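Local coordinates for CocE/NonD family hydrolase (Staphylococcus aureus subsp. aureus COL, PDB 3III), which is probably a serine hydrolase of the CocE/NonD family, built from an alpha/beta-hydrolase domain and a C-terminal beta-sandwich domain like those of X-Pro dipeptidyl-peptidases, at residues W268-F279 against I494-L502; Y293-E301 against Q340-S348. All blocks are in the same frame, centred on the assembly; numbering follows the deposited sequence. Where two conformers were deposited one is given.

Contact 1: residues W268-F279 against I494-L502; sequences WSTQGLHNRGSF and IELLPSGTL
W268 and S499 bring the two backbones closest, 5.2 Å from CA to CA, where strand 494-502 passes the loop leading into helix 275-279; the short axes of helix and strand approach to 8.1 Å at 72°. The indole of W268 lies flat against the S499-G500 peptide: G500 N sits 3.3 Å above the W268 ring plane, and G500 CA makes a CH-pi contact with the six-membered ring. W268 NE1 donates to E336 O, and this bond and the packing on G500 together fix the rotation of the indole. One residue back from S499, P498 O accepts from N275 ND2 over 3.0 Å, the donor somewhat tilted from the carbonyl plane; N275 ND2 also bonds S267 O. These two bonds set the amide so that N275 OD1 faces P498 CD at 3.1 Å, buried without a polar partner. P498 CB rests over one face of the F279 ring, 3.9 Å from its centroid. L497 splits its branches, CD1 going to the type II turn at Q271 and G272 and CD2 to R276 CB at 3.8 Å. Q271 slides along L497 in the opposite sense, its amide bridging W268 O and T454 N. With CG anti to the backbone N (chi1 -179°), the extended R276 chain carries its NE to the syn side of E495 OE2, a 2.7 Å salt bridge. The guanidinium and carboxylate planes stand 84° apart. R276 NH1 has a second acidic partner, E201. This is a buried interdomain interface, with the loop and helix after strand 262-267 of the alpha/beta-hydrolase sheet set against the C-terminal beta sandwich.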
loop_
_atom_site.group_PDB
_atom_site.type_symbol
_atom_site.label_atom_id
_atom_site.label_comp_id
_atom_site.label_asym_id
_atom_site.label_seq_id
_atom_site.Cartn_x
_atom_site.Cartn_y
_atom_site.Cartn_z
ATOM N N TRP A 268 4.376 -1.324 -7.348
ATOM C CA TRP A 268 5.059 -2.598 -7.272
ATOM C C TRP A 268 6.056 -2.654 -6.077
ATOM O O TRP A 268 6.474 -3.740 -5.690
ATOM C CB TRP A 268 5.840 -2.857 -8.552
ATOM C CG TRP A 268 5.139 -2.594 -9.822
ATOM C CD1 TRP A 268 5.619 -1.873 -10.865
ATOM C CD2 TRP A 268 3.875 -3.141 -10.252
ATOM N NE1 TRP A 268 4.740 -1.929 -11.921
ATOM C CE2 TRP A 268 3.655 -2.690 -11.569
ATOM C CE3 TRP A 268 2.910 -3.954 -9.649
ATOM C CZ2 TRP A 268 2.531 -3.050 -12.310
ATOM C CZ3 TRP A 268 1.774 -4.319 -10.391
ATOM C CH2 TRP A 268 1.612 -3.869 -11.719
ATOM N N SER A 269 6.458 -1.512 -5.547
ATOM C CA SER A 269 7.536 -1.403 -4.541
ATOM C C SER A 269 7.077 -1.522 -3.033
ATOM O O SER A 269 7.899 -1.367 -2.105
ATOM C CB SER A 269 8.187 -0.045 -4.689
ATOM O OG SER A 269 8.381 0.333 -6.072
ATOM N N THR A 270 5.790 -1.779 -2.827
ATOM C CA THR A 270 5.194 -1.749 -1.476
ATOM C C THR A 270 4.490 -3.098 -1.149
ATOM O O THR A 270 3.503 -3.182 -0.373
ATOM C CB THR A 270 4.280 -0.539 -1.349
ATOM O OG1 THR A 270 3.144 -0.706 -2.205
ATOM C CG2 THR A 270 5.002 0.752 -1.747
ATOM N N GLN A 271 5.022 -4.170 -1.733
ATOM C CA GLN A 271 4.475 -5.532 -1.493
ATOM C C GLN A 271 4.779 -5.880 -0.066
ATOM O O GLN A 271 5.947 -5.787 0.370
ATOM C CB GLN A 271 5.072 -6.545 -2.461
ATOM C CG GLN A 271 4.748 -6.292 -3.915
ATOM C CD GLN A 271 5.476 -7.289 -4.841
ATOM O OE1 GLN A 271 5.455 -8.501 -4.606
ATOM N NE2 GLN A 271 6.212 -6.768 -5.809
ATOM N N GLY A 272 3.736 -6.188 0.693
ATOM C CA GLY A 272 3.838 -6.429 2.124
ATOM C C GLY A 272 3.224 -5.366 2.988
ATOM O O GLY A 272 3.079 -5.538 4.211
ATOM N N LEU A 273 2.862 -4.236 2.381
ATOM C CA LEU A 273 2.080 -3.224 3.095
ATOM C C LEU A 273 0.920 -2.766 2.184
ATOM O O LEU A 273 -0.112 -3.422 2.182
ATOM C CB LEU A 273 2.952 -2.059 3.562
ATOM C CG LEU A 273 2.245 -1.072 4.513
ATOM C CD1 LEU A 273 1.735 -1.776 5.782
ATOM C CD2 LEU A 273 3.205 0.086 4.853
ATOM N N HIS A 274 1.084 -1.711 1.402
ATOM C CA HIS A 274 -0.064 -1.131 0.681
ATOM C C HIS A 274 -0.446 -1.726 -0.674
ATOM O O HIS A 274 -1.540 -1.449 -1.187
ATOM C CB HIS A 274 0.079 0.387 0.561
ATOM C CG HIS A 274 0.246 1.085 1.875
ATOM N ND1 HIS A 274 -0.667 0.988 2.902
ATOM C CD2 HIS A 274 1.263 1.855 2.340
ATOM C CE1 HIS A 274 -0.247 1.721 3.920
ATOM N NE2 HIS A 274 0.929 2.252 3.608
ATOM N N ASN A 275 0.453 -2.470 -1.305
ATOM C CA ASN A 275 0.265 -2.892 -2.684
ATOM C C ASN A 275 -1.019 -3.693 -2.874
ATOM O O ASN A 275 -1.828 -3.332 -3.708
ATOM C CB ASN A 275 1.553 -3.587 -3.176
ATOM C CG ASN A 275 1.342 -4.550 -4.326
ATOM O OD1 ASN A 275 0.564 -5.475 -4.206
ATOM N ND2 ASN A 275 2.098 -4.363 -5.436
ATOM N N ARG A 276 -1.234 -4.738 -2.079
ATOM C CA ARG A 276 -2.370 -5.627 -2.315
ATOM C C ARG A 276 -3.670 -4.857 -2.294
ATOM O O ARG A 276 -4.513 -5.022 -3.181
ATOM C CB ARG A 276 -2.418 -6.764 -1.299
ATOM C CG ARG A 276 -3.551 -7.719 -1.498
ATOM C CD ARG A 276 -3.495 -8.884 -0.513
ATOM N NE ARG A 276 -4.542 -9.860 -0.793
ATOM C CZ ARG A 276 -5.825 -9.707 -0.502
ATOM N NH1 ARG A 276 -6.261 -8.624 0.153
ATOM N NH2 ARG A 276 -6.687 -10.659 -0.841
ATOM N N GLY A 277 -3.845 -4.049 -1.256
ATOM C CA GLY A 277 -5.091 -3.330 -1.026
ATOM C C GLY A 277 -5.279 -2.126 -1.929
ATOM O O GLY A 277 -6.410 -1.729 -2.181
ATOM N N SER A 278 -4.174 -1.566 -2.445
ATOM C CA SER A 278 -4.269 -0.507 -3.419
ATOM C C SER A 278 -4.993 -1.055 -4.642
ATOM O O SER A 278 -5.953 -0.433 -5.169
ATOM C CB SER A 278 -2.877 0.106 -3.752
ATOM O OG SER A 278 -2.269 0.696 -2.607
ATOM N N PHE A 279 -4.582 -2.237 -5.086
ATOM C CA PHE A 279 -5.219 -2.877 -6.246
ATOM C C PHE A 279 -6.627 -3.329 -5.902
ATOM O O PHE A 279 -7.552 -3.182 -6.748
ATOM C CB PHE A 279 -4.395 -4.090 -6.720
ATOM C CG PHE A 279 -3.174 -3.709 -7.516
ATOM C CD1 PHE A 279 -3.291 -3.345 -8.845
ATOM C CD2 PHE A 279 -1.935 -3.646 -6.915
ATOM C CE1 PHE A 279 -2.194 -2.994 -9.589
ATOM C CE2 PHE A 279 -0.808 -3.250 -7.648
ATOM C CZ PHE A 279 -0.956 -2.893 -8.986
ATOM N N ILE A 494 -0.170 -20.069 -3.327
ATOM C CA ILE A 494 0.438 -18.921 -2.700
ATOM C C ILE A 494 0.234 -17.697 -3.568
ATOM O O ILE A 494 0.577 -17.702 -4.778
ATOM C CB ILE A 494 1.925 -19.147 -2.443
ATOM C CG1 ILE A 494 2.115 -20.384 -1.555
ATOM C CG2 ILE A 494 2.571 -17.958 -1.715
ATOM C CD1 ILE A 494 3.620 -20.701 -1.252
ATOM N N GLU A 495 -0.350 -16.664 -2.957
ATOM C CA GLU A 495 -0.554 -15.324 -3.614
ATOM C C GLU A 495 0.780 -14.533 -3.748
ATOM O O GLU A 495 1.241 -13.917 -2.791
ATOM C CB GLU A 495 -1.589 -14.507 -2.798
ATOM C CG GLU A 495 -1.958 -13.112 -3.349
ATOM C CD GLU A 495 -2.915 -12.357 -2.428
ATOM O OE1 GLU A 495 -3.075 -12.765 -1.267
ATOM O OE2 GLU A 495 -3.563 -11.367 -2.872
ATOM N N LEU A 496 1.379 -14.572 -4.920
ATOM C CA LEU A 496 2.420 -13.578 -5.258
ATOM C C LEU A 496 1.700 -12.233 -5.545
ATOM O O LEU A 496 0.769 -12.180 -6.315
ATOM C CB LEU A 496 3.312 -14.016 -6.436
ATOM C CG LEU A 496 4.284 -15.160 -6.241
ATOM C CD1 LEU A 496 5.177 -14.936 -5.049
ATOM C CD2 LEU A 496 3.512 -16.466 -6.142
ATOM N N LEU A 497 2.123 -11.180 -4.855
ATOM C CA LEU A 497 1.462 -9.906 -4.915
ATOM C C LEU A 497 1.745 -9.273 -6.265
ATOM O O LEU A 497 2.738 -9.640 -6.940
ATOM C CB LEU A 497 1.953 -9.044 -3.771
ATOM C CG LEU A 497 1.445 -9.561 -2.401
ATOM C CD1 LEU A 497 2.059 -8.643 -1.343
ATOM C CD2 LEU A 497 -0.093 -9.604 -2.278
ATOM N N PRO A 498 0.854 -8.350 -6.696
ATOM C CA PRO A 498 0.926 -7.801 -8.068
ATOM C C PRO A 498 2.267 -7.109 -8.360
ATOM O O PRO A 498 2.777 -6.352 -7.520
ATOM C CB PRO A 498 -0.190 -6.771 -8.096
ATOM C CG PRO A 498 -1.189 -7.273 -7.039
ATOM C CD PRO A 498 -0.350 -7.877 -5.988
ATOM N N SER A 499 2.818 -7.432 -9.537
ATOM C CA SER A 499 4.107 -6.930 -9.993
ATOM C C SER A 499 4.072 -6.718 -11.524
ATOM O O SER A 499 3.276 -7.304 -12.200
ATOM C CB SER A 499 5.203 -7.913 -9.593
ATOM O OG SER A 499 5.120 -9.096 -10.320
ATOM N N GLY A 500 4.905 -5.820 -12.017
ATOM C CA GLY A 500 5.011 -5.516 -13.451
ATOM C C GLY A 500 6.445 -5.476 -13.877
ATOM O O GLY A 500 7.194 -4.579 -13.458
ATOM N N THR A 501 6.834 -6.383 -14.773
ATOM C CA THR A 501 8.242 -6.602 -15.066
ATOM C C THR A 501 8.434 -7.134 -16.462
ATOM O O THR A 501 7.631 -7.979 -16.910
ATOM C CB THR A 501 8.826 -7.642 -14.041
ATOM O OG1 THR A 501 8.236 -7.390 -12.762
ATOM C CG2 THR A 501 10.391 -7.583 -13.944
ATOM N N LEU A 502 9.453 -6.621 -17.150
ATOM C CA LEU A 502 9.929 -7.148 -18.428
ATOM C C LEU A 502 10.981 -8.207 -18.150
ATOM O O LEU A 502 11.918 -7.963 -17.326
ATOM C CB LEU A 502 10.639 -6.042 -19.224
ATOM C CG LEU A 502 11.330 -6.350 -20.547
ATOM C CD1 LEU A 502 10.306 -6.915 -21.565
ATOM C CD2 LEU A 502 11.978 -4.999 -21.035
HETATM O O HOH W 1 -5.681 -13.282 -1.415
#

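Contact 2: residues Y293-E301 against Q340-S348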
loop_
_atom_site.group_PDB
_atom_site.type_symbol
_atom_site.label_atom_id
_atom_site.label_comp_id
_atom_site.label_asym_id
_atom_site.label_seq_id
_atom_site.Cartn_x
_atom_site.Cartn_y
_atom_site.Cartn_z
ATOM N N TYR A 293 -3.014 4.415 -11.228
ATOM C CA TYR A 293 -1.647 4.693 -11.674
ATOM C C TYR A 293 -0.706 3.781 -10.874
ATOM O O TYR A 293 -0.757 3.795 -9.643
ATOM C CB TYR A 293 -1.328 6.142 -11.379
ATOM C CG TYR A 293 0.102 6.560 -11.603
ATOM C CD1 TYR A 293 0.623 6.632 -12.865
ATOM C CD2 TYR A 293 0.931 6.849 -10.526
ATOM C CE1 TYR A 293 1.968 6.961 -13.074
ATOM C CE2 TYR A 293 2.252 7.225 -10.715
ATOM C CZ TYR A 293 2.763 7.282 -11.970
ATOM O OH TYR A 293 4.079 7.589 -12.130
ATOM N N VAL A 294 0.124 3.002 -11.564
ATOM C CA VAL A 294 1.081 2.077 -10.932
ATOM C C VAL A 294 2.503 2.396 -11.333
ATOM O O VAL A 294 2.840 2.407 -12.514
ATOM C CB VAL A 294 0.792 0.609 -11.213
ATOM C CG1 VAL A 294 1.568 -0.315 -10.242
ATOM C CG2 VAL A 294 -0.750 0.274 -11.136
ATOM N N HIS A 295 3.372 2.508 -10.338
ATOM C CA HIS A 295 4.804 2.680 -10.593
ATOM C C HIS A 295 5.637 1.718 -9.769
ATOM O O HIS A 295 5.152 1.172 -8.752
ATOM C CB HIS A 295 5.203 4.118 -10.293
ATOM C CG HIS A 295 5.119 4.490 -8.851
ATOM N ND1 HIS A 295 6.105 4.136 -7.951
ATOM C CD2 HIS A 295 4.188 5.162 -8.145
ATOM C CE1 HIS A 295 5.775 4.588 -6.753
ATOM N NE2 HIS A 295 4.607 5.198 -6.837
ATOM N N GLY A 296 6.888 1.537 -10.199
ATOM C CA GLY A 296 7.866 0.715 -9.501
ATOM C C GLY A 296 9.013 1.547 -8.883
ATOM O O GLY A 296 10.163 1.099 -8.819
ATOM N N ARG A 297 8.655 2.696 -8.346
ATOM C CA ARG A 297 9.586 3.653 -7.740
ATOM C C ARG A 297 9.253 3.836 -6.247
ATOM O O ARG A 297 8.556 3.010 -5.657
ATOM C CB ARG A 297 9.480 4.977 -8.504
ATOM C CG ARG A 297 9.501 4.841 -10.090
ATOM C CD ARG A 297 10.793 4.286 -10.521
ATOM N NE ARG A 297 10.779 3.920 -11.946
ATOM C CZ ARG A 297 11.240 4.652 -12.950
ATOM N NH1 ARG A 297 11.727 5.871 -12.747
ATOM N NH2 ARG A 297 11.151 4.151 -14.194
ATOM N N LYS A 298 9.779 4.894 -5.626
ATOM C CA LYS A 298 9.639 5.086 -4.196
ATOM C C LYS A 298 8.322 5.834 -3.840
ATOM O O LYS A 298 7.809 6.633 -4.623
ATOM C CB LYS A 298 10.902 5.812 -3.667
ATOM C CG LYS A 298 12.146 4.982 -3.598
ATOM C CD LYS A 298 13.433 5.846 -3.532
ATOM C CE LYS A 298 14.702 5.050 -3.651
ATOM N NZ LYS A 298 14.980 3.985 -2.615
ATOM N N GLU A 299 7.812 5.586 -2.651
ATOM C CA GLU A 299 6.435 5.946 -2.247
ATOM C C GLU A 299 6.137 7.434 -2.139
ATOM O O GLU A 299 5.372 7.980 -2.967
ATOM C CB GLU A 299 6.091 5.213 -0.942
ATOM C CG GLU A 299 4.748 5.494 -0.262
ATOM C CD GLU A 299 4.622 4.755 1.063
ATOM O OE1 GLU A 299 5.492 3.896 1.333
ATOM O OE2 GLU A 299 3.710 5.006 1.874
ATOM N N TRP A 300 6.713 8.082 -1.133
ATOM C CA TRP A 300 6.490 9.518 -0.918
ATOM C C TRP A 300 7.181 10.321 -2.028
ATOM O O TRP A 300 6.675 11.361 -2.454
ATOM C CB TRP A 300 6.970 9.983 0.467
ATOM C CG TRP A 300 6.184 9.376 1.594
ATOM C CD1 TRP A 300 4.943 9.763 2.044
ATOM C CD2 TRP A 300 6.559 8.252 2.390
ATOM N NE1 TRP A 300 4.536 8.951 3.070
ATOM C CE2 TRP A 300 5.494 7.999 3.286
ATOM C CE3 TRP A 300 7.692 7.422 2.420
ATOM C CZ2 TRP A 300 5.537 6.994 4.239
ATOM C CZ3 TRP A 300 7.740 6.405 3.339
ATOM C CH2 TRP A 300 6.652 6.176 4.236
ATOM N N GLU A 301 8.327 9.856 -2.514
ATOM C CA GLU A 301 8.972 10.516 -3.649
ATOM C C GLU A 301 8.028 10.661 -4.874
ATOM O O GLU A 301 7.897 11.742 -5.471
ATOM C CB GLU A 301 10.258 9.791 -4.003
ATOM C CG GLU A 301 10.918 10.297 -5.341
ATOM C CD GLU A 301 12.091 9.420 -5.697
ATOM O OE1 GLU A 301 13.144 9.504 -4.961
ATOM O OE2 GLU A 301 11.974 8.667 -6.679
ATOM N N GLN A 340 14.881 -2.647 -14.932
ATOM C CA GLN A 340 15.885 -2.614 -13.875
ATOM C C GLN A 340 15.448 -1.571 -12.821
ATOM O O GLN A 340 14.393 -0.923 -12.964
ATOM C CB GLN A 340 17.295 -2.271 -14.410
ATOM C CG GLN A 340 17.901 -3.216 -15.426
ATOM C CD GLN A 340 18.971 -4.192 -14.850
ATOM O OE1 GLN A 340 19.659 -3.915 -13.816
ATOM N NE2 GLN A 340 19.119 -5.362 -15.521
ATOM N N PHE A 341 16.282 -1.388 -11.802
ATOM C CA PHE A 341 16.025 -0.443 -10.700
ATOM C C PHE A 341 15.896 0.934 -11.341
ATOM O O PHE A 341 16.859 1.434 -11.990
ATOM C CB PHE A 341 17.187 -0.498 -9.663
ATOM C CG PHE A 341 17.089 0.524 -8.578
ATOM C CD1 PHE A 341 16.410 0.264 -7.418
ATOM C CD2 PHE A 341 17.660 1.764 -8.748
ATOM C CE1 PHE A 341 16.273 1.238 -6.417
ATOM C CE2 PHE A 341 17.522 2.765 -7.773
ATOM C CZ PHE A 341 16.852 2.485 -6.584
ATOM N N TYR A 342 14.749 1.579 -11.135
ATOM C CA TYR A 342 14.533 2.955 -11.711
ATOM C C TYR A 342 14.717 3.022 -13.223
ATOM O O TYR A 342 15.151 4.067 -13.793
ATOM C CB TYR A 342 15.409 3.966 -10.969
ATOM C CG TYR A 342 14.630 4.580 -9.813
ATOM C CD1 TYR A 342 14.178 3.790 -8.750
ATOM C CD2 TYR A 342 14.266 5.943 -9.836
ATOM C CE1 TYR A 342 13.430 4.328 -7.696
ATOM C CE2 TYR A 342 13.481 6.485 -8.786
ATOM C CZ TYR A 342 13.129 5.668 -7.693
ATOM O OH TYR A 342 12.359 6.195 -6.639
ATOM N N LYS A 343 14.378 1.923 -13.880
ATOM C CA LYS A 343 14.425 1.876 -15.360
ATOM C C LYS A 343 13.228 1.052 -15.794
ATOM O O LYS A 343 13.128 -0.149 -15.502
ATOM C CB LYS A 343 15.684 1.249 -15.877
ATOM C CG LYS A 343 15.767 1.215 -17.412
ATOM C CD LYS A 343 16.841 0.257 -17.888
ATOM C CE LYS A 343 16.992 0.257 -19.422
ATOM N NZ LYS A 343 15.815 -0.394 -20.063
ATOM N N GLY A 344 12.321 1.682 -16.508
ATOM C CA GLY A 344 11.141 0.969 -17.048
ATOM C C GLY A 344 10.365 1.809 -18.017
ATOM O O GLY A 344 10.761 2.947 -18.311
ATOM N N GLU A 345 9.259 1.275 -18.518
ATOM C CA GLU A 345 8.464 1.945 -19.526
ATOM C C GLU A 345 7.032 1.996 -18.997
ATOM O O GLU A 345 6.516 1.002 -18.467
ATOM C CB GLU A 345 8.561 1.104 -20.812
ATOM C CG GLU A 345 7.589 1.485 -21.866
ATOM C CD GLU A 345 7.685 0.651 -23.182
ATOM O OE1 GLU A 345 8.306 -0.450 -23.238
ATOM O OE2 GLU A 345 7.076 1.131 -24.143
ATOM N N PHE A 346 6.376 3.139 -19.117
ATOM C CA PHE A 346 5.010 3.231 -18.714
ATOM C C PHE A 346 4.089 2.932 -19.904
ATOM O O PHE A 346 4.310 3.415 -21.003
ATOM C CB PHE A 346 4.739 4.609 -18.124
ATOM C CG PHE A 346 5.268 4.768 -16.743
ATOM C CD1 PHE A 346 4.442 4.591 -15.668
ATOM C CD2 PHE A 346 6.611 5.067 -16.513
ATOM C CE1 PHE A 346 4.894 4.736 -14.375
ATOM C CE2 PHE A 346 7.095 5.169 -15.204
ATOM C CZ PHE A 346 6.219 5.006 -14.116
ATOM N N LYS A 347 3.089 2.115 -19.655
ATOM C CA LYS A 347 2.111 1.692 -20.631
ATOM C C LYS A 347 0.699 1.971 -20.072
ATOM O O LYS A 347 0.566 2.394 -18.931
ATOM C CB LYS A 347 2.308 0.207 -20.987
ATOM C CG LYS A 347 3.671 -0.049 -21.658
ATOM C CD LYS A 347 3.760 -1.488 -22.202
ATOM C CE LYS A 347 4.969 -1.696 -23.152
ATOM N NZ LYS A 347 5.019 -3.138 -23.670
ATOM N N SER A 348 -0.345 1.752 -20.891
ATOM C CA SER A 348 -1.717 1.987 -20.419
ATOM C C SER A 348 -2.649 0.866 -20.833
ATOM O O SER A 348 -2.329 0.094 -21.754
ATOM C CB SER A 348 -2.232 3.294 -20.970
ATOM O OG SER A 348 -2.199 3.265 -22.364
HETATM O O HOH W 2 12.389 0.377 -10.389
#
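Y342 OH is gripped from two directions: it donates to E301 OE2 over 2.5 Å and accepts from K298 N at 3.1 Å. E301 OE2 lies at the edge of the Y342 ring, in its plane, but the hydroxyl reaches it from above the carboxylate plane, with ring and carboxylate turned 80° apart. The other oxygen, E301 OE1, bonds T96 N, so both ends of the carboxylate are held. The K298 chain crosses the phenol at about a right angle, its CG 3.3 Å from Y342 OH, before NZ continues to T93 O and E448. Over one face of the Y342 ring sits R297 CD, almost exactly above the centre and 3.6 Å from the centroid. A bend at chi2 (-63°) folds the R297 chain over the phenol; its guanidinium then runs beyond the ring, giving an off-centre cation-pi contact, and covers the Y342-K343 peptide. R297 NH2 ends in a salt bridge to E336. Y342 takes the left-handed position of the type II turn 340-343, and water 2 ties its backbone further, accepting from Y342 N and donating to G296 O at 2.8 Å. Farther along, F346 leans its CE1 on V294 O at 3.6 Å and on Y293 OH at 3.7 Å, while H295 CB meets the ring edge. Strands 293-295 and 343-348 run antiparallel at 165°, their axes 8.9 Å apart; strand 333-338 lies between them in the sheet, and the Y342 side chain reaches from its turn to the N-cap residue K298 and to E301 in the first turn of helix 299-304.

How the contacts relate
From the N terminus the chain passes 268-279, the rest of helix 275-284, and then strand 290-295 into 293-301. Contact 2 closes the shorter loop, 39 residues on, when 340-348 returns as the edge of the large mixed sheet. Contact 1 closes the longer one, 215 residues on, with 494-502 in the beta sandwich, so contact 2 is nested inside contact 1. Their centres lie 13 Å apart and they touch: W268 N is 3.0 Å from H295 O and S269 OG 2.7 Å from R297 O, both probable hydrogen bonds. Contact 2 joins strands and helix at one end of the hydrolase sheet; contact 1 joins that region to the sandwich.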